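Local coordinates for protein tautomerase (Advenella mimigardefordensis DPN7, PDB 6VVW) that belongs to the tautomerase family of the MIF clan, small alpha/beta proteins, and assembles as three copies of a chain built from two beta-alpha-beta units, at residues Lys26-Glu29 against Gln30-Asn33; Ile84-Thr87 against Ala88-Leu92; Lys17-Phe20 against Leu21-Thr25. All blocks are in the same frame, centred on the assembly; numbering follows the deposited sequence.

Along the chain the order is contact 3, contact 1, contact 2. Contacts 3 and 1 follow each other on helix 16-30, the helix of the first beta-alpha-beta unit, with centres about 13 Å apart, and contact 1 runs on into the loop toward strand 40-43. Contact 2 lies on helix 74-92, the helix of the second unit. Its centre is about 9 Å from that of contact 3 and about 14 Å from that of contact 1, and its side chains touch both. Among the touches, Leu92 CG lies 3.5 Å from Phe20 CD1. The contacts lie on two helices that pack on one another, one from each beta-alpha-beta unit of the tautomerase chain.

Contact 1 (Lys26-Glu29 against Gln30-Asn33); sequences KVIE and QTLN
Val27 and Thr31 meet in a local contact one turn apart, where the last turn of helix 16-30 gives way to the loop that leads toward strand 40-43. The regular helical bond here runs from Gln30 N to Lys26 O, at 3.0 Å with an N-H...O angle of 155°. The start of the Gln30 side chain presses on the same oxygen, with CG 3.2 Å from Lys26 O.

Thr31 turns its hydroxyl back at the end of the helix. With chi1 at 37°, OG1 sits between the backbone N and the carbonyl carbon, and from there it faces two carbonyls of the preceding turn. OG1 lies 2.6 Å from Ile28 O; it is also near Val27 O, though so close that the modelled distance is doubtful. A side-chain hydroxyl thus reaches back to the last turn at the point where the chain leaves the helix. Both Thr31 and Ile28 are buried, so their polar groups probably meet largely away from solvent.

Val27 uses both branches. CG1, anti to the backbone N (chi1 153°), approaches the methyl of Thr31, with Val27 CG1 to Thr31 CG2 at 4.2 Å. CG2 lies alongside the Gln30 amide, 3.9 Å from its OE1.

On one side, helix 74-92 packs against this turn: Val27 rests on Ile84 and Thr87, Thr31 on Phe80 and Leu32 on Val76. Buried Ile28 reaches Pro2, just ahead of strand 3-8, and Ile39, just ahead of strand 40-43, while Glu29 touches Leu36 in the loop between helix 16-30 and strand 40-43.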
ATOM      1  N   LYS A  26      -0.806  -2.002 -21.093  1.00 22.75           N
ATOM      2  CA  LYS A  26      -1.630  -1.959 -22.297  1.00 24.32           C
ATOM      3  C   LYS A  26      -3.112  -2.165 -21.988  1.00 24.65           C
ATOM      4  O   LYS A  26      -3.979  -1.650 -22.709  1.00 22.72           O
ATOM      5  CB  LYS A  26      -1.131  -3.007 -23.293  1.00 25.53           C
ATOM      6  CG  LYS A  26      -1.602  -2.798 -24.721  1.00 25.96           C
ATOM      7  CD  LYS A  26      -0.561  -2.106 -25.602  1.00 27.59           C
ATOM      8  CE  LYS A  26      -0.933  -2.288 -27.090  1.00 27.68           C
ATOM      9  NZ  LYS A  26       0.078  -1.764 -28.063  1.00 19.47           N
ATOM     10  N   VAL A  27      -3.421  -2.897 -20.915  1.00 23.03           N
ATOM     11  CA  VAL A  27      -4.802  -3.108 -20.502  1.00 21.63           C
ATOM     12  C   VAL A  27      -5.290  -1.929 -19.678  1.00 26.28           C
ATOM     13  O   VAL A  27      -6.501  -1.648 -19.654  1.00 27.36           O
ATOM     14  CB  VAL A  27      -4.941  -4.432 -19.722  1.00 22.56           C
ATOM     15  CG1 VAL A  27      -6.092  -4.401 -18.740  1.00 24.46           C
ATOM     16  CG2 VAL A  27      -5.148  -5.589 -20.663  1.00 24.79           C
ATOM     17  N   ILE A  28      -4.377  -1.191 -19.041  1.00 22.78           N
ATOM     18  CA  ILE A  28      -4.807  -0.020 -18.295  1.00 22.55           C
ATOM     19  C   ILE A  28      -5.181   1.109 -19.248  1.00 24.68           C
ATOM     20  O   ILE A  28      -6.169   1.817 -19.025  1.00 27.92           O
ATOM     21  CB  ILE A  28      -3.748   0.402 -17.276  1.00 20.99           C
ATOM     22  CG1 ILE A  28      -3.729  -0.613 -16.147  1.00 20.66           C
ATOM     23  CG2 ILE A  28      -4.136   1.700 -16.684  1.00 22.66           C
ATOM     24  CD1 ILE A  28      -2.913  -0.204 -14.999  1.00 20.89           C
ATOM     25  N   GLU A  29      -4.438   1.280 -20.342  1.00 21.45           N
ATOM     26  CA  GLU A  29      -4.966   2.097 -21.424  1.00 20.73           C
ATOM     27  C   GLU A  29      -6.268   1.506 -21.939  1.00 25.20           C
ATOM     28  O   GLU A  29      -7.308   2.172 -21.977  1.00 26.68           O
ATOM     29  CB  GLU A  29      -4.003   2.180 -22.595  1.00 21.64           C
ATOM     30  CG  GLU A  29      -2.543   2.102 -22.335  1.00 23.82           C
ATOM     31  CD  GLU A  29      -1.831   1.701 -23.611  1.00 26.78           C
ATOM     32  OE1 GLU A  29      -2.031   0.550 -24.047  1.00 23.45           O
ATOM     33  OE2 GLU A  29      -1.140   2.561 -24.221  1.00 29.89           O
ATOM     34  N   GLN A  30      -6.222   0.241 -22.350  1.00 25.11           N
ATOM     35  CA  GLN A  30      -7.355  -0.425 -22.976  1.00 25.68           C
ATOM     36  C   GLN A  30      -8.610  -0.331 -22.125  1.00 25.60           C
ATOM     37  O   GLN A  30      -9.711  -0.651 -22.590  1.00 24.47           O
ATOM     38  CB  GLN A  30      -7.017  -1.892 -23.243  1.00 23.96           C
ATOM     39  CG  GLN A  30      -6.465  -2.167 -24.625  1.00 22.11           C
ATOM     40  CD  GLN A  30      -6.480  -3.633 -24.942  1.00 19.06           C
ATOM     41  OE1 GLN A  30      -6.699  -4.464 -24.067  1.00 23.20           O
ATOM     42  NE2 GLN A  30      -6.278  -3.966 -26.202  1.00 21.71           N
ATOM     43  N   THR A  31      -8.448   0.107 -20.877  1.00 26.66           N
ATOM     44  CA  THR A  31      -9.529   0.266 -19.907  1.00 26.93           C
ATOM     45  C   THR A  31      -9.907   1.726 -19.709  1.00 26.06           C
ATOM     46  O   THR A  31     -10.100   2.171 -18.576  1.00 21.21           O
ATOM     47  CB  THR A  31      -9.122  -0.361 -18.587  1.00 26.69           C
ATOM     48  OG1 THR A  31      -7.724  -0.106 -18.389  1.00 23.63           O
ATOM     49  CG2 THR A  31      -9.397  -1.871 -18.610  1.00 25.50           C
ATOM     50  N   LEU A  32      -9.962   2.481 -20.816  1.00 25.97           N
ATOM     51  CA  LEU A  32     -10.451   3.856 -20.917  1.00 27.41           C
ATOM     52  C   LEU A  32      -9.735   4.846 -20.001  1.00 24.32           C
ATOM     53  O   LEU A  32      -9.404   4.538 -18.851  1.00 25.74           O
ATOM     54  CB  LEU A  32     -11.965   3.901 -20.660  1.00 24.34           C
ATOM     55  CG  LEU A  32     -12.899   3.641 -21.853  1.00 23.88           C
ATOM     56  CD1 LEU A  32     -14.163   2.876 -21.431  1.00 22.33           C
ATOM     57  CD2 LEU A  32     -13.282   4.925 -22.573  1.00 20.96           C
ATOM     58  N   ASN A  33      -9.520   6.055 -20.521  1.00 25.43           N
ATOM     59  CA  ASN A  33      -8.810   7.148 -19.857  1.00 28.34           C
ATOM     60  C   ASN A  33      -7.370   6.780 -19.543  1.00 28.42           C
ATOM     61  O   ASN A  33      -6.978   5.611 -19.646  1.00 27.22           O
ATOM     62  CB  ASN A  33      -9.497   7.584 -18.561  1.00 28.59           C
ATOM     63  CG  ASN A  33     -10.776   8.330 -18.798  1.00 28.40           C
ATOM     64  OD1 ASN A  33     -10.787   9.413 -19.400  1.00 27.99           O
ATOM     65  ND2 ASN A  33     -11.875   7.769 -18.304  1.00 27.61           N
TER

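Contact 2 (Ile84-Thr87 against Ala88-Leu92); sequences INKT and AVTTL
Thr87 gives its carbonyl to two donors from the next turn, Thr90 and Thr91, near the C-terminal end of helix 74-92. Thr91 N donates to Thr87 O at 3.0 Å. Thr90 OG1 reaches Thr87 O at 2.7 Å but from well off to the flank, with a C=O...O angle of 109°. The first torsion of Thr90 (chi1 54°) tucks this hydroxyl back over the helix and leaves its methyl CG2 3.1 Å from Lys86 O. Thr87 turns its own OG1 to Ala83 O, one turn earlier.

Ala88, the other residue most buried by the contact, makes the plain helical version. Its N donates to Ile84 O at 2.9 Å, and its CB sits 3.2 Å from the same oxygen. Beyond the contact, Ala88 and Val89 both pack on Ile99 of strand 99-106, the strand that completes this beta-alpha-beta unit. Val89 also sets CG2 3.9 Å from Asn85 OD1, while Asn85 ND2 is taken by Asp96 O.

Thr91 OG1 in turn donates to Thr90 OG1 at 3.2 Å. The chemistry is therefore a short chain of hydrogen bonds, Thr91 OG1 to Thr90 OG1 to Thr87 O, in which the first probably strengthens the second and the two together probably limit rotation of the Thr90 side chain.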
ATOM      1  N   ILE A  84      -7.935  -7.314 -16.024  1.00 21.94           N
ATOM      2  CA  ILE A  84      -6.679  -7.299 -15.279  1.00 20.10           C
ATOM      3  C   ILE A  84      -6.496  -8.594 -14.512  1.00 22.79           C
ATOM      4  O   ILE A  84      -5.361  -9.075 -14.347  1.00 19.12           O
ATOM      5  CB  ILE A  84      -6.638  -6.072 -14.352  1.00 19.72           C
ATOM      6  CG1 ILE A  84      -6.078  -4.856 -15.076  1.00 20.79           C
ATOM      7  CG2 ILE A  84      -5.818  -6.327 -13.139  1.00 20.62           C
ATOM      8  CD1 ILE A  84      -6.521  -3.540 -14.464  1.00 22.72           C
ATOM      9  N   ASN A  85      -7.595  -9.176 -14.030  1.00 22.45           N
ATOM     10  CA  ASN A  85      -7.557 -10.577 -13.635  1.00 19.24           C
ATOM     11  C   ASN A  85      -7.239 -11.466 -14.835  1.00 21.47           C
ATOM     12  O   ASN A  85      -6.497 -12.443 -14.707  1.00 25.97           O
ATOM     13  CB  ASN A  85      -8.885 -10.959 -12.979  1.00 20.10           C
ATOM     14  CG  ASN A  85      -8.952 -12.407 -12.567  1.00 18.02           C
ATOM     15  OD1 ASN A  85      -9.195 -13.282 -13.392  1.00 19.79           O
ATOM     16  ND2 ASN A  85      -8.781 -12.668 -11.279  1.00 16.72           N
ATOM     17  N   LYS A  86      -7.767 -11.131 -16.017  1.00 20.08           N
ATOM     18  CA  LYS A  86      -7.447 -11.903 -17.214  1.00 19.48           C
ATOM     19  C   LYS A  86      -5.950 -11.900 -17.479  1.00 21.41           C
ATOM     20  O   LYS A  86      -5.345 -12.951 -17.706  1.00 23.50           O
ATOM     21  CB  LYS A  86      -8.199 -11.341 -18.419  1.00 23.36           C
ATOM     22  CG  LYS A  86      -7.988 -12.108 -19.727  1.00 19.65           C
ATOM     23  CD  LYS A  86      -9.313 -12.562 -20.303  1.00 19.30           C
ATOM     24  CE  LYS A  86      -9.843 -13.748 -19.501  1.00 25.15           C
ATOM     25  NZ  LYS A  86     -11.120 -14.336 -19.989  1.00 20.54           N
ATOM     26  N   THR A  87      -5.335 -10.722 -17.450  1.00 22.49           N
ATOM     27  CA  THR A  87      -3.914 -10.593 -17.757  1.00 22.35           C
ATOM     28  C   THR A  87      -3.062 -11.248 -16.682  1.00 22.35           C
ATOM     29  O   THR A  87      -2.123 -12.002 -16.983  1.00 21.75           O
ATOM     30  CB  THR A  87      -3.555  -9.111 -17.894  1.00 21.58           C
ATOM     31  OG1 THR A  87      -4.173  -8.578 -19.065  1.00 21.55           O
ATOM     32  CG2 THR A  87      -2.055  -8.906 -17.995  1.00 20.71           C
ATOM     33  N   ALA A  88      -3.364 -10.944 -15.417  1.00 22.81           N
ATOM     34  CA  ALA A  88      -2.650 -11.559 -14.314  1.00 18.92           C
ATOM     35  C   ALA A  88      -2.657 -13.065 -14.446  1.00 22.49           C
ATOM     36  O   ALA A  88      -1.632 -13.725 -14.240  1.00 24.44           O
ATOM     37  CB  ALA A  88      -3.278 -11.145 -12.991  1.00 17.84           C
ATOM     38  N   VAL A  89      -3.805 -13.631 -14.789  1.00 20.26           N
ATOM     39  CA  VAL A  89      -3.873 -15.068 -14.990  1.00 21.82           C
ATOM     40  C   VAL A  89      -2.983 -15.485 -16.156  1.00 24.63           C
ATOM     41  O   VAL A  89      -2.096 -16.335 -16.006  1.00 26.01           O
ATOM     42  CB  VAL A  89      -5.326 -15.507 -15.202  1.00 19.49           C
ATOM     43  CG1 VAL A  89      -5.356 -16.880 -15.806  1.00 22.46           C
ATOM     44  CG2 VAL A  89      -6.049 -15.510 -13.896  1.00 18.08           C
ATOM     45  N   THR A  90      -3.211 -14.896 -17.339  1.00 24.83           N
ATOM     46  CA  THR A  90      -2.528 -15.353 -18.546  1.00 21.69           C
ATOM     47  C   THR A  90      -1.026 -15.386 -18.341  1.00 24.79           C
ATOM     48  O   THR A  90      -0.379 -16.410 -18.576  1.00 26.13           O
ATOM     49  CB  THR A  90      -2.862 -14.460 -19.750  1.00 21.44           C
ATOM     50  OG1 THR A  90      -2.586 -13.096 -19.430  1.00 22.97           O
ATOM     51  CG2 THR A  90      -4.321 -14.592 -20.164  1.00 24.83           C
ATOM     52  N   THR A  91      -0.457 -14.279 -17.861  1.00 27.15           N
ATOM     53  CA  THR A  91       0.983 -14.066 -17.918  1.00 24.22           C
ATOM     54  C   THR A  91       1.682 -14.139 -16.563  1.00 24.90           C
ATOM     55  O   THR A  91       2.916 -14.117 -16.525  1.00 28.39           O
ATOM     56  CB  THR A  91       1.260 -12.718 -18.603  1.00 25.15           C
ATOM     57  OG1 THR A  91       0.543 -12.689 -19.834  1.00 25.88           O
ATOM     58  CG2 THR A  91       2.705 -12.540 -18.944  1.00 26.65           C
ATOM     59  N   LEU A  92       0.950 -14.257 -15.453  1.00 23.34           N
ATOM     60  CA  LEU A  92       1.567 -14.614 -14.184  1.00 20.90           C
ATOM     61  C   LEU A  92       1.392 -16.079 -13.829  1.00 21.77           C
ATOM     62  O   LEU A  92       1.964 -16.524 -12.832  1.00 23.14           O
ATOM     63  CB  LEU A  92       0.998 -13.773 -13.041  1.00 20.70           C
ATOM     64  CG  LEU A  92       1.314 -12.286 -12.979  1.00 20.26           C
ATOM     65  CD1 LEU A  92       0.744 -11.728 -11.696  1.00 17.41           C
ATOM     66  CD2 LEU A  92       2.816 -12.025 -13.049  1.00 25.07           C
TER

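Contact 3 (Lys17-Phe20 against Leu21-Thr25); sequences KTAF and LQNAT
Ala24 N donates to Phe20 O at 2.8 Å, bent to 132°, and the methyl of Ala24 is pressed against that oxygen too. This is helix 16-30, the helix of the beta-alpha-beta unit formed with strands 3-8 and 40-43. One residue back, Ala19 O takes one good bond, from Asn23 N at 2.9 Å with an N-H...O angle of 167°; the bond it receives from Gln22 N is weak, as is that nitrogen's second one, to Thr18 O. The Asn23 amide bends back over the same carbonyl, ND2 lying 3.3 Å from Ala19 O without a proper hydrogen-bond angle.

Leu21 spreads its two methyls between separate partners. CD2 touches the rim carbon CE2 of Phe20 at 3.8 Å, while CD1 lies 3.2 Å from Lys17 O. With CG anti to its own carbonyl carbon (chi1 -50°), Leu21 leans back toward Lys17, whose NZ forms a salt bridge with Glu45.

Leu21 and Ala24 pack on Ile41 of strand 40-43, and Leu21 also meets Ile52 of the third subunit, so this turn helps build the trimer interface. Thr25 holds Leu21 O twice, through its backbone N at 2.9 Å and its hydroxyl OG1 at 3.0 Å.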
ATOM      1  N   LYS A  17       6.888 -11.800 -15.022  1.00 23.92           N
ATOM      2  CA  LYS A  17       6.824 -10.530 -14.325  1.00 20.73           C
ATOM      3  C   LYS A  17       7.334  -9.375 -15.151  1.00 21.76           C
ATOM      4  O   LYS A  17       7.549  -8.290 -14.598  1.00 23.72           O
ATOM      5  CB  LYS A  17       7.620 -10.618 -13.035  1.00 24.10           C
ATOM      6  CG  LYS A  17       7.496 -11.937 -12.335  1.00 21.41           C
ATOM      7  CD  LYS A  17       8.552 -12.032 -11.281  1.00 19.35           C
ATOM      8  CE  LYS A  17       9.914 -11.897 -11.907  1.00 23.04           C
ATOM      9  NZ  LYS A  17      10.783 -11.004 -11.113  1.00 23.79           N
ATOM     10  N   THR A  18       7.555  -9.594 -16.446  1.00 25.19           N
ATOM     11  CA  THR A  18       7.768  -8.531 -17.416  1.00 25.48           C
ATOM     12  C   THR A  18       6.557  -8.348 -18.319  1.00 25.19           C
ATOM     13  O   THR A  18       5.908  -7.294 -18.291  1.00 29.49           O
ATOM     14  CB  THR A  18       9.013  -8.819 -18.267  1.00 26.42           C
ATOM     15  OG1 THR A  18      10.175  -8.473 -17.511  1.00 26.98           O
ATOM     16  CG2 THR A  18       9.010  -8.007 -19.545  1.00 26.91           C
ATOM     17  N   ALA A  19       6.217  -9.359 -19.115  1.00 24.83           N
ATOM     18  CA  ALA A  19       5.077  -9.225 -20.006  1.00 24.65           C
ATOM     19  C   ALA A  19       3.809  -8.909 -19.231  1.00 28.05           C
ATOM     20  O   ALA A  19       2.946  -8.172 -19.725  1.00 30.51           O
ATOM     21  CB  ALA A  19       4.908 -10.492 -20.826  1.00 29.02           C
ATOM     22  N   PHE A  20       3.691  -9.424 -18.005  1.00 25.12           N
ATOM     23  CA  PHE A  20       2.537  -9.085 -17.188  1.00 23.48           C
ATOM     24  C   PHE A  20       2.434  -7.585 -16.999  1.00 21.15           C
ATOM     25  O   PHE A  20       1.355  -7.003 -17.117  1.00 21.23           O
ATOM     26  CB  PHE A  20       2.627  -9.774 -15.839  1.00 22.33           C
ATOM     27  CG  PHE A  20       1.987  -8.996 -14.726  1.00 21.42           C
ATOM     28  CD1 PHE A  20       0.656  -9.180 -14.420  1.00 20.40           C
ATOM     29  CD2 PHE A  20       2.723  -8.099 -13.976  1.00 21.36           C
ATOM     30  CE1 PHE A  20       0.069  -8.489 -13.403  1.00 15.35           C
ATOM     31  CE2 PHE A  20       2.143  -7.398 -12.969  1.00 18.81           C
ATOM     32  CZ  PHE A  20       0.804  -7.597 -12.680  1.00 20.33           C
ATOM     33  N   LEU A  21       3.542  -6.935 -16.688  1.00 19.87           N
ATOM     34  CA  LEU A  21       3.462  -5.499 -16.532  1.00 18.24           C
ATOM     35  C   LEU A  21       3.213  -4.841 -17.867  1.00 21.39           C
ATOM     36  O   LEU A  21       2.642  -3.744 -17.925  1.00 27.91           O
ATOM     37  CB  LEU A  21       4.733  -4.943 -15.899  1.00 20.77           C
ATOM     38  CG  LEU A  21       5.435  -5.448 -14.636  1.00 22.83           C
ATOM     39  CD1 LEU A  21       6.945  -5.161 -14.760  1.00 19.02           C
ATOM     40  CD2 LEU A  21       4.878  -4.839 -13.350  1.00 17.41           C
ATOM     41  N   GLN A  22       3.591  -5.504 -18.955  1.00 21.73           N
ATOM     42  CA  GLN A  22       3.486  -4.850 -20.251  1.00 21.64           C
ATOM     43  C   GLN A  22       2.044  -4.809 -20.732  1.00 24.77           C
ATOM     44  O   GLN A  22       1.545  -3.761 -21.164  1.00 25.53           O
ATOM     45  CB  GLN A  22       4.392  -5.554 -21.258  1.00 23.28           C
ATOM     46  CG  GLN A  22       5.882  -5.466 -20.868  1.00 23.67           C
ATOM     47  CD  GLN A  22       6.807  -5.246 -22.053  1.00 20.01           C
ATOM     48  OE1 GLN A  22       6.997  -6.137 -22.880  1.00 20.89           O
ATOM     49  NE2 GLN A  22       7.382  -4.053 -22.141  1.00 16.87           N
ATOM     50  N   ASN A  23       1.355  -5.934 -20.661  1.00 22.01           N
ATOM     51  CA  ASN A  23      -0.057  -5.900 -20.978  1.00 22.45           C
ATOM     52  C   ASN A  23      -0.893  -5.431 -19.802  1.00 22.07           C
ATOM     53  O   ASN A  23      -2.091  -5.220 -19.955  1.00 22.86           O
ATOM     54  CB  ASN A  23      -0.509  -7.281 -21.439  1.00 24.09           C
ATOM     55  CG  ASN A  23       0.576  -8.020 -22.196  1.00 21.15           C
ATOM     56  OD1 ASN A  23       1.243  -7.448 -23.044  1.00 21.14           O
ATOM     57  ND2 ASN A  23       0.755  -9.293 -21.887  1.00 20.78           N
ATOM     58  N   ALA A  24      -0.307  -5.287 -18.626  1.00 20.87           N
ATOM     59  CA  ALA A  24      -1.023  -4.597 -17.572  1.00 22.17           C
ATOM     60  C   ALA A  24      -1.109  -3.121 -17.905  1.00 24.30           C
ATOM     61  O   ALA A  24      -2.170  -2.512 -17.779  1.00 26.22           O
ATOM     62  CB  ALA A  24      -0.347  -4.832 -16.220  1.00 21.21           C
ATOM     63  N   THR A  25      -0.008  -2.538 -18.367  1.00 22.86           N
ATOM     64  CA  THR A  25      -0.077  -1.193 -18.913  1.00 21.98           C
ATOM     65  C   THR A  25      -1.028  -1.140 -20.100  1.00 23.72           C
ATOM     66  O   THR A  25      -1.983  -0.353 -20.116  1.00 26.58           O
ATOM     67  CB  THR A  25       1.318  -0.733 -19.316  1.00 21.02           C
ATOM     68  OG1 THR A  25       2.176  -0.771 -18.176  1.00 20.37           O
ATOM     69  CG2 THR A  25       1.263   0.668 -19.820  1.00 22.56           C
TER